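Local structure of carboxypeptidase 1 (Deinococcus radiodurans str. R1, 5GIV) at residues R197-F200 with L201-F205; E326-A329 with G330-E333; D154-D157 with Y158-E162; K137-D140 with L141-A145. The protein is a zinc-dependent M32 metallocarboxypeptidase that probably releases amino acids one after another, with broad specificity, from the C-terminus of its substrates. All blocks are in the same frame, centred on the assembly; numbering follows the deposited sequence.

Contact 1: residues R197-F200 with L201-F205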
loop_
_atom_site.group_PDB
_atom_site.type_symbol
_atom_site.label_atom_id
_atom_site.label_comp_id
_atom_site.label_asym_id
_atom_site.label_seq_id
_atom_site.Cartn_x
_atom_site.Cartn_y
_atom_site.Cartn_z
ATOM N N ARG A 197 36.897 18.659 -7.565
ATOM C CA ARG A 197 36.281 19.330 -6.432
ATOM C C ARG A 197 34.922 18.708 -6.143
ATOM O O ARG A 197 34.159 18.404 -7.060
ATOM C CB ARG A 197 36.140 20.828 -6.713
ATOM C CG ARG A 197 35.500 21.592 -5.564
ATOM C CD ARG A 197 35.199 23.045 -5.896
ATOM N NE ARG A 197 34.477 23.674 -4.799
ATOM C CZ ARG A 197 33.720 24.758 -4.915
ATOM N NH1 ARG A 197 33.584 25.364 -6.095
ATOM N NH2 ARG A 197 33.086 25.232 -3.849
ATOM N N THR A 198 34.626 18.494 -4.862
ATOM C CA THR A 198 33.348 17.913 -4.463
ATOM C C THR A 198 32.668 18.635 -3.306
ATOM O O THR A 198 31.504 18.329 -3.022
ATOM C CB THR A 198 33.511 16.427 -4.071
ATOM O OG1 THR A 198 34.438 16.319 -2.987
ATOM C CG2 THR A 198 34.002 15.576 -5.243
ATOM N N ASP A 199 33.332 19.590 -2.649
ATOM C CA ASP A 199 32.802 20.142 -1.402
ATOM C C ASP A 199 31.442 20.808 -1.582
ATOM O O ASP A 199 30.660 20.868 -0.630
ATOM C CB ASP A 199 33.786 21.156 -0.817
ATOM C CG ASP A 199 33.974 22.369 -1.725
ATOM O OD1 ASP A 199 33.108 23.268 -1.705
ATOM O OD2 ASP A 199 34.983 22.418 -2.462
ATOM N N PHE A 200 31.134 21.322 -2.776
ATOM C CA PHE A 200 29.849 21.989 -2.956
ATOM C C PHE A 200 28.684 21.023 -2.808
ATOM O O PHE A 200 27.553 21.465 -2.578
ATOM C CB PHE A 200 29.780 22.697 -4.316
ATOM C CG PHE A 200 30.078 21.804 -5.473
ATOM C CD1 PHE A 200 29.072 21.065 -6.070
ATOM C CD2 PHE A 200 31.364 21.703 -5.965
ATOM C CE1 PHE A 200 29.346 20.231 -7.122
ATOM C CE2 PHE A 200 31.645 20.883 -7.016
ATOM C CZ PHE A 200 30.638 20.140 -7.601
ATOM N N LEU A 201 28.929 19.718 -2.949
ATOM C CA LEU A 201 27.883 18.726 -2.712
ATOM C C LEU A 201 27.496 18.618 -1.243
ATOM O O LEU A 201 26.456 18.025 -0.938
ATOM C CB LEU A 201 28.329 17.360 -3.233
ATOM C CG LEU A 201 28.596 17.319 -4.746
ATOM C CD1 LEU A 201 29.203 15.977 -5.168
ATOM C CD2 LEU A 201 27.331 17.631 -5.530
ATOM N N GLY A 202 28.282 19.182 -0.333
ATOM C CA GLY A 202 27.984 19.123 1.082
ATOM C C GLY A 202 27.336 20.367 1.654
ATOM O O GLY A 202 27.253 20.496 2.883
ATOM N N ARG A 203 26.851 21.274 0.809
ATOM C CA ARG A 203 26.355 22.563 1.277
ATOM C C ARG A 203 24.917 22.507 1.776
ATOM O O ARG A 203 24.418 23.523 2.278
ATOM C CB ARG A 203 26.482 23.609 0.162
ATOM C CG ARG A 203 27.907 23.966 -0.173
ATOM C CD ARG A 203 28.047 24.875 -1.393
ATOM N NE ARG A 203 29.358 25.520 -1.388
ATOM C CZ ARG A 203 29.814 26.332 -2.342
ATOM N NH1 ARG A 203 29.075 26.600 -3.409
ATOM N NH2 ARG A 203 31.020 26.884 -2.228
ATOM N N GLY A 204 24.251 21.359 1.666
ATOM C CA GLY A 204 22.881 21.230 2.129
ATOM C C GLY A 204 21.861 21.345 1.016
ATOM O O GLY A 204 21.657 22.433 0.477
ATOM N N PHE A 205 21.223 20.229 0.660
ATOM C CA PHE A 205 20.247 20.172 -0.422
ATOM C C PHE A 205 18.924 19.672 0.144
ATOM O O PHE A 205 18.823 18.510 0.558
ATOM C CB PHE A 205 20.753 19.265 -1.544
ATOM C CG PHE A 205 21.937 19.830 -2.299
ATOM C CD1 PHE A 205 23.150 20.057 -1.658
ATOM C CD2 PHE A 205 21.848 20.092 -3.655
ATOM C CE1 PHE A 205 24.238 20.569 -2.350
ATOM C CE2 PHE A 205 22.940 20.600 -4.357
ATOM C CZ PHE A 205 24.134 20.833 -3.701
HETATM O O HOH W 1 31.601 24.023 0.236
#
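Arg197 brings NH2 to 3.1 Å from NH2 of Arg203, which lies at the edge of the Arg197 guanidinium, the two planes 77° apart: two donors of like charge, close without bonding, whose charge the Asp199 carboxylate probably offsets. The extended chain of Arg197 grips Asp199 side-on in a salt bridge, NE to OD2 at 2.7 Å and NH2 to OD1 at 2.9 Å. A leucine here would probably cost that carboxylate its two-nitrogen grip, leaving it held by a water and the nearby charge of Arg203. Thr198 O accepts from Leu201 N at 2.9 Å; with the next bond, Gly202 N to Asp199 O, this forms a short 3-10 turn in the loop joining helix 169-193 to helix 207-221. Asp199 OD1 receives a bond from the water, which accepts from Arg203 NE, while Arg203 NH1 is held by Gln327 O and Ala329 O. Phe200 has CG between its backbone N and carbonyl carbon (chi1 54°), its ring beside Leu201, CE1 3.7 Å from CD2, both packing on Met336 and Ala339 of helix 333-339. Phe200 CB sits over one guanidinium face of Arg203, and Phe200 O meets the Phe205 ring edge, 3.4 Å from CE1.

Contact 2: residues E326-A329 with G330-E333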
loop_
_atom_site.group_PDB
_atom_site.type_symbol
_atom_site.label_atom_id
_atom_site.label_comp_id
_atom_site.label_asym_id
_atom_site.label_seq_id
_atom_site.Cartn_x
_atom_site.Cartn_y
_atom_site.Cartn_z
ATOM N N GLU A 326 22.293 28.797 -4.381
ATOM C CA GLU A 326 23.418 29.105 -3.509
ATOM C C GLU A 326 24.389 27.931 -3.437
ATOM O O GLU A 326 25.608 28.133 -3.368
ATOM C CB GLU A 326 22.935 29.509 -2.116
ATOM C CG GLU A 326 24.081 29.857 -1.171
ATOM C CD GLU A 326 23.612 30.284 0.212
ATOM O OE1 GLU A 326 24.076 29.693 1.211
ATOM O OE2 GLU A 326 22.776 31.212 0.307
ATOM N N GLN A 327 23.872 26.695 -3.459
ATOM C CA GLN A 327 24.751 25.535 -3.351
ATOM C C GLN A 327 25.675 25.423 -4.558
ATOM O O GLN A 327 26.834 25.014 -4.421
ATOM C CB GLN A 327 23.940 24.245 -3.177
ATOM C CG GLN A 327 23.095 24.172 -1.892
ATOM C CD GLN A 327 21.665 24.683 -2.051
ATOM O OE1 GLN A 327 21.386 25.565 -2.860
ATOM N NE2 GLN A 327 20.757 24.123 -1.273
ATOM N N LEU A 328 25.199 25.795 -5.743
ATOM C CA LEU A 328 26.027 25.697 -6.939
ATOM C C LEU A 328 26.729 27.002 -7.287
ATOM O O LEU A 328 27.366 27.082 -8.340
ATOM C CB LEU A 328 25.196 25.226 -8.131
ATOM C CG LEU A 328 24.980 23.719 -8.205
ATOM C CD1 LEU A 328 26.326 23.023 -8.289
ATOM C CD2 LEU A 328 24.200 23.230 -6.998
ATOM N N ALA A 329 26.652 28.012 -6.422
ATOM C CA ALA A 329 27.368 29.258 -6.666
ATOM C C ALA A 329 28.866 29.004 -6.742
ATOM O O ALA A 329 29.447 28.364 -5.861
ATOM C CB ALA A 329 27.059 30.271 -5.562
ATOM N N GLY A 330 29.492 29.501 -7.804
ATOM C CA GLY A 330 30.910 29.278 -8.005
ATOM C C GLY A 330 31.263 27.907 -8.520
ATOM O O GLY A 330 32.443 27.532 -8.495
ATOM N N VAL A 331 30.281 27.154 -9.002
ATOM C CA VAL A 331 30.490 25.807 -9.509
ATOM C C VAL A 331 30.059 25.800 -10.961
ATOM O O VAL A 331 28.965 26.274 -11.287
ATOM C CB VAL A 331 29.697 24.760 -8.700
ATOM C CG1 VAL A 331 30.052 23.350 -9.161
ATOM C CG2 VAL A 331 29.940 24.949 -7.194
ATOM N N THR A 332 30.896 25.244 -11.821
ATOM C CA THR A 332 30.553 25.189 -13.230
ATOM C C THR A 332 29.767 23.920 -13.538
ATOM O O THR A 332 29.680 22.988 -12.735
ATOM C CB THR A 332 31.805 25.234 -14.100
ATOM O OG1 THR A 332 32.521 24.001 -13.962
ATOM C CG2 THR A 332 32.714 26.405 -13.703
ATOM N N GLU A 333 29.151 23.911 -14.715
ATOM C CA GLU A 333 28.525 22.691 -15.189
ATOM C C GLU A 333 29.547 21.564 -15.302
ATOM O O GLU A 333 29.261 20.418 -14.942
ATOM C CB GLU A 333 27.838 22.959 -16.523
ATOM C CG GLU A 333 27.490 21.719 -17.284
ATOM C CD GLU A 333 27.009 22.022 -18.677
ATOM O OE1 GLU A 333 26.223 22.982 -18.846
ATOM O OE2 GLU A 333 27.445 21.311 -19.603
#
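Leu328 and Val331 cross obliquely, with one methyl of the leucine doing all the touching: CD1 lies 3.8 Å from CB of Val331 and equally near its CG1. The valine presents its two branches differently. CG1 is anti to the backbone N (chi1 -174°) and goes to the leucine, whereas CG2, beside that N, rests 3.5 Å from Leu328 O and also near Ala329 O. A beta-branched residue suits this place because one branch can pack on the side chain and the other on the backbone of the turn. Both residues are buried: Leu328 also packs on Phe317 and Trp320 of helix 310-323, and Val331 on Phe200 and on the side chain of Arg197. Alongside this contact, Val331 N donates to Leu328 O at 3.0 Å, bent to 141°, approaching from above the carbonyl plane. Gly330 has a positive phi (77°), where a CB would come within 2.6 Å of Ala329 O. Before it, Ala329 N bonds to Glu326 O, and Gln327 gives its NE2 to Gly204 O. The two backbone bonds define overlapping turns, type I from Glu326 to Ala329 and type II from Leu328 to Val331, the latter with glycine in its usual third place; Thr332 follows as the N-cap of helix 333-339, its OG1 capping a backbone N just inside the helix and its N giving to Glu335 OE1, consistent with a capping box.

Contact 3: residues D154-D157 with Y158-E162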
loop_
_atom_site.group_PDB
_atom_site.type_symbol
_atom_site.label_atom_id
_atom_site.label_comp_id
_atom_site.label_asym_id
_atom_site.label_seq_id
_atom_site.Cartn_x
_atom_site.Cartn_y
_atom_site.Cartn_z
ATOM N N ASP A 154 27.877 -28.878 -10.115
ATOM C CA ASP A 154 28.347 -27.928 -9.113
ATOM C C ASP A 154 27.172 -27.140 -8.546
ATOM O O ASP A 154 26.452 -26.491 -9.315
ATOM C CB ASP A 154 29.370 -26.988 -9.729
ATOM C CG ASP A 154 30.019 -26.075 -8.717
ATOM O OD1 ASP A 154 29.409 -25.805 -7.662
ATOM O OD2 ASP A 154 31.160 -25.637 -8.971
ATOM N N PRO A 155 26.921 -27.182 -7.237
ATOM C CA PRO A 155 25.777 -26.422 -6.699
ATOM C C PRO A 155 25.854 -24.933 -6.994
ATOM O O PRO A 155 24.814 -24.283 -7.159
ATOM C CB PRO A 155 25.852 -26.691 -5.185
ATOM C CG PRO A 155 26.756 -27.856 -5.028
ATOM C CD PRO A 155 27.718 -27.811 -6.174
ATOM N N LEU A 156 27.060 -24.372 -7.085
ATOM C CA LEU A 156 27.187 -22.962 -7.427
ATOM C C LEU A 156 26.638 -22.695 -8.822
ATOM O O LEU A 156 26.058 -21.632 -9.077
ATOM C CB LEU A 156 28.647 -22.524 -7.311
ATOM C CG LEU A 156 28.958 -21.049 -7.583
ATOM C CD1 LEU A 156 28.073 -20.161 -6.737
ATOM C CD2 LEU A 156 30.429 -20.734 -7.312
ATOM N N ASP A 157 26.816 -23.649 -9.745
ATOM C CA ASP A 157 26.252 -23.496 -11.082
ATOM C C ASP A 157 24.728 -23.469 -11.047
ATOM O O ASP A 157 24.099 -22.833 -11.899
ATOM C CB ASP A 157 26.736 -24.619 -11.993
ATOM C CG ASP A 157 28.149 -24.404 -12.472
ATOM O OD1 ASP A 157 28.577 -23.235 -12.547
ATOM O OD2 ASP A 157 28.841 -25.404 -12.759
ATOM N N TYR A 158 24.112 -24.162 -10.092
ATOM C CA TYR A 158 22.664 -24.051 -9.960
ATOM C C TYR A 158 22.262 -22.616 -9.643
ATOM O O TYR A 158 21.325 -22.079 -10.251
ATOM C CB TYR A 158 22.140 -24.995 -8.881
ATOM C CG TYR A 158 20.711 -24.684 -8.473
ATOM C CD1 TYR A 158 19.651 -25.012 -9.303
ATOM C CD2 TYR A 158 20.425 -24.052 -7.268
ATOM C CE1 TYR A 158 18.348 -24.733 -8.950
ATOM C CE2 TYR A 158 19.117 -23.773 -6.902
ATOM C CZ TYR A 158 18.085 -24.114 -7.753
ATOM O OH TYR A 158 16.779 -23.843 -7.408
ATOM N N TYR A 159 22.975 -21.969 -8.709
ATOM C CA TYR A 159 22.623 -20.604 -8.326
ATOM C C TYR A 159 23.015 -19.593 -9.403
ATOM O O TYR A 159 22.268 -18.644 -9.669
ATOM C CB TYR A 159 23.255 -20.255 -6.972
ATOM C CG TYR A 159 22.561 -20.977 -5.852
ATOM C CD1 TYR A 159 21.263 -20.642 -5.488
ATOM C CD2 TYR A 159 23.181 -22.026 -5.184
ATOM C CE1 TYR A 159 20.610 -21.315 -4.494
ATOM C CE2 TYR A 159 22.530 -22.706 -4.181
ATOM C CZ TYR A 159 21.245 -22.349 -3.843
ATOM O OH TYR A 159 20.585 -23.025 -2.840
ATOM N N ILE A 160 24.176 -19.765 -10.031
ATOM C CA ILE A 160 24.530 -18.862 -11.122
ATOM C C ILE A 160 23.464 -18.906 -12.212
ATOM O O ILE A 160 23.029 -17.863 -12.715
ATOM C CB ILE A 160 25.928 -19.198 -11.667
ATOM C CG1 ILE A 160 26.983 -18.905 -10.602
ATOM C CG2 ILE A 160 26.220 -18.403 -12.948
ATOM C CD1 ILE A 160 28.389 -19.251 -11.025
ATOM N N ASN A 161 22.993 -20.110 -12.559
ATOM C CA ASN A 161 21.981 -20.248 -13.604
ATOM C C ASN A 161 20.622 -19.730 -13.146
ATOM O O ASN A 161 19.865 -19.167 -13.947
ATOM C CB ASN A 161 21.871 -21.708 -14.047
ATOM C CG ASN A 161 20.734 -21.935 -15.034
ATOM O OD1 ASN A 161 20.859 -21.653 -16.225
ATOM N ND2 ASN A 161 19.613 -22.441 -14.534
ATOM N N GLU A 162 20.293 -19.911 -11.866
ATOM C CA GLU A 162 19.050 -19.358 -11.339
ATOM C C GLU A 162 19.016 -17.844 -11.508
ATOM O O GLU A 162 17.964 -17.263 -11.794
ATOM C CB GLU A 162 18.891 -19.747 -9.869
ATOM C CG GLU A 162 17.467 -19.662 -9.357
ATOM C CD GLU A 162 16.567 -20.724 -9.980
ATOM O OE1 GLU A 162 17.106 -21.734 -10.509
ATOM O OE2 GLU A 162 15.320 -20.552 -9.941
#
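Ile160 N donates to Leu156 O at 2.8 Å in a nearly straight bond (170°) that arrives almost along the C=O axis, and Asn161 N follows with Asp157 O at 3.0 Å. These are the regular i to i+4 bonds of helix 155-163. Its first turn is looser: Tyr158 N makes weak bonds to both Asp154 O and Pro155 O, and Tyr159 N a weak one to Pro155 O. Here the side chain of Asp154, at the N-cap, takes over, OD1 accepting from Leu156 N at 2.8 Å from above the carboxylate plane. Proline fits the first helical position, since its N has no hydrogen to offer and none is required there. Asp157 OD1 accepts from Ala169 N and Asn161 OD1 from Gly166 N.

Packing begins with Leu156: its chi1 of -178° swings CG opposite the backbone N, where it meets Ile160 CD1 at 3.9 Å, while CG1 of Ile160 lies 3.3 Å from Leu156 O. Shortening Ile160 to an alanine is likely to open a gap beside Leu156 CG and take a packing partner from Phe365 and Val172. Round the helix, Tyr159 CD2 comes 3.4 Å from Pro155 O, and Tyr158 CD2 stands over the centre of the Tyr159 ring. The leucine-isoleucine side is covered by helix 357-372, with helix 169-193 against Ile160, while Pro155 and the two tyrosines lie on helix 128-147.

Contact 4: residues K137-D140 with L141-A145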
loop_
_atom_site.group_PDB
_atom_site.type_symbol
_atom_site.label_atom_id
_atom_site.label_comp_id
_atom_site.label_asym_id
_atom_site.label_seq_id
_atom_site.Cartn_x
_atom_site.Cartn_y
_atom_site.Cartn_z
ATOM N N LYS A 137 23.303 -23.004 9.065
ATOM C CA LYS A 137 22.080 -23.649 8.610
ATOM C C LYS A 137 21.720 -23.191 7.203
ATOM O O LYS A 137 21.244 -23.992 6.388
ATOM C CB LYS A 137 20.932 -23.365 9.580
ATOM C CG LYS A 137 19.686 -24.194 9.285
ATOM C CD LYS A 137 18.577 -23.993 10.310
ATOM C CE LYS A 137 17.388 -24.909 10.001
ATOM N NZ LYS A 137 16.301 -24.820 11.016
ATOM N N THR A 138 21.922 -21.903 6.905
ATOM C CA THR A 138 21.650 -21.414 5.557
ATOM C C THR A 138 22.552 -22.090 4.532
ATOM O O THR A 138 22.092 -22.466 3.450
ATOM C CB THR A 138 21.803 -19.893 5.486
ATOM O OG1 THR A 138 20.755 -19.272 6.234
ATOM C CG2 THR A 138 21.702 -19.425 4.041
ATOM N N LEU A 139 23.833 -22.276 4.859
ATOM C CA LEU A 139 24.728 -22.944 3.917
ATOM C C LEU A 139 24.294 -24.380 3.665
ATOM O O LEU A 139 24.295 -24.842 2.519
ATOM C CB LEU A 139 26.163 -22.912 4.425
ATOM C CG LEU A 139 27.127 -23.651 3.494
ATOM C CD1 LEU A 139 27.185 -22.973 2.132
ATOM C CD2 LEU A 139 28.516 -23.739 4.105
ATOM N N ASP A 140 23.902 -25.094 4.721
ATOM C CA ASP A 140 23.449 -26.472 4.568
ATOM C C ASP A 140 22.178 -26.534 3.733
ATOM O O ASP A 140 22.063 -27.355 2.818
ATOM C CB ASP A 140 23.251 -27.105 5.948
ATOM C CG ASP A 140 22.545 -28.453 5.888
ATOM O OD1 ASP A 140 23.162 -29.440 5.423
ATOM O OD2 ASP A 140 21.375 -28.529 6.335
ATOM N N LEU A 141 21.213 -25.660 4.024
ATOM C CA LEU A 141 19.994 -25.610 3.221
ATOM C C LEU A 141 20.269 -25.167 1.781
ATOM O O LEU A 141 19.579 -25.612 0.857
ATOM C CB LEU A 141 18.974 -24.680 3.874
ATOM C CG LEU A 141 18.433 -25.113 5.237
ATOM C CD1 LEU A 141 17.557 -24.021 5.852
ATOM C CD2 LEU A 141 17.661 -26.431 5.116
ATOM N N SER A 142 21.237 -24.271 1.562
ATOM C CA SER A 142 21.563 -23.883 0.189
ATOM C C SER A 142 22.081 -25.075 -0.607
ATOM O O SER A 142 21.681 -25.288 -1.758
ATOM C CB SER A 142 22.596 -22.750 0.172
ATOM O OG SER A 142 22.079 -21.576 0.771
ATOM N N LEU A 143 22.956 -25.877 -0.002
ATOM C CA LEU A 143 23.445 -27.069 -0.684
ATOM C C LEU A 143 22.319 -28.069 -0.914
ATOM O O LEU A 143 22.237 -28.693 -1.984
ATOM C CB LEU A 143 24.568 -27.696 0.131
ATOM C CG LEU A 143 25.861 -26.897 0.135
ATOM C CD1 LEU A 143 26.789 -27.457 1.187
ATOM C CD2 LEU A 143 26.517 -26.919 -1.255
ATOM N N GLN A 144 21.433 -28.216 0.070
ATOM C CA GLN A 144 20.308 -29.128 -0.082
ATOM C C GLN A 144 19.374 -28.681 -1.200
ATOM O O GLN A 144 18.934 -29.500 -2.018
ATOM C CB GLN A 144 19.543 -29.234 1.235
ATOM C CG GLN A 144 18.425 -30.239 1.181
ATOM C CD GLN A 144 17.847 -30.531 2.540
ATOM O OE1 GLN A 144 18.465 -30.234 3.572
ATOM N NE2 GLN A 144 16.669 -31.154 2.554
ATOM N N ALA A 145 19.065 -27.384 -1.258
ATOM C CA ALA A 145 18.195 -26.896 -2.320
ATOM C C ALA A 145 18.800 -27.185 -3.685
ATOM O O ALA A 145 18.104 -27.642 -4.597
ATOM C CB ALA A 145 17.940 -25.398 -2.151
#
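Ser142 has its OG beside the backbone N (chi1 -64°), which swings the hydroxyl back along helix 128-147 to Thr138 O, and Leu141 has the same first torsion (chi1 -65°), laying CG 3.2 Å from Lys137 O. The setting is a regular alpha-helix in which each carbonyl from Lys137 to Asp140 accepts from the amide four residues on, as Leu141 N does to Lys137 O at 2.9 Å. Lys137, an exposed residue, stretches out fully extended; the foot of its chain packs on Leu141, CG to CD1 at 4.0 Å, and the side chain also touches His111 of helix 102-122, where Leu141 meets Phe104. A lysine serves well here because its methylenes give an apolar base under a charged end. Leu139 and Leu143 sit one turn apart with a light touch, CG to CD1 at 4.5 Å, and both lean on Leu372 of helix 357-372. On the buried side Thr138 brings CG2 to 3.9 Å from OG of Ser142, while its OG1 is bonded to His111 NE2 and Tyr134 O. A serine suits this buried place because its hydroxyl is satisfied twice, giving to Thr138 O and taking from Ile415 N. Thr138 O holds two donors of one residue, Ser142 N at 2.7 Å and Ser142 OG at 2.8 Å, which reach it from opposite faces of the carbonyl plane.

The four contacts form two pairs on opposite sides of the chain's centre. Contacts 1 and 2 lie with their centres about 9 Å apart and are joined through Gln327, whose NE2 gives to Gly204 O at 2.6 Å and whose O accepts from Arg203 NH1 at 2.9 Å, so two loops distant in sequence are tied together. Contacts 3 and 4, centres about 13 Å apart, belong to successive helices, linked by Tyr159 OH and Ser142 O at 2.7 Å. Between the pairs, centres are about 44 to 53 Å apart. All four lie away from the zinc site of His266, His270 and Glu296, and are structural packing.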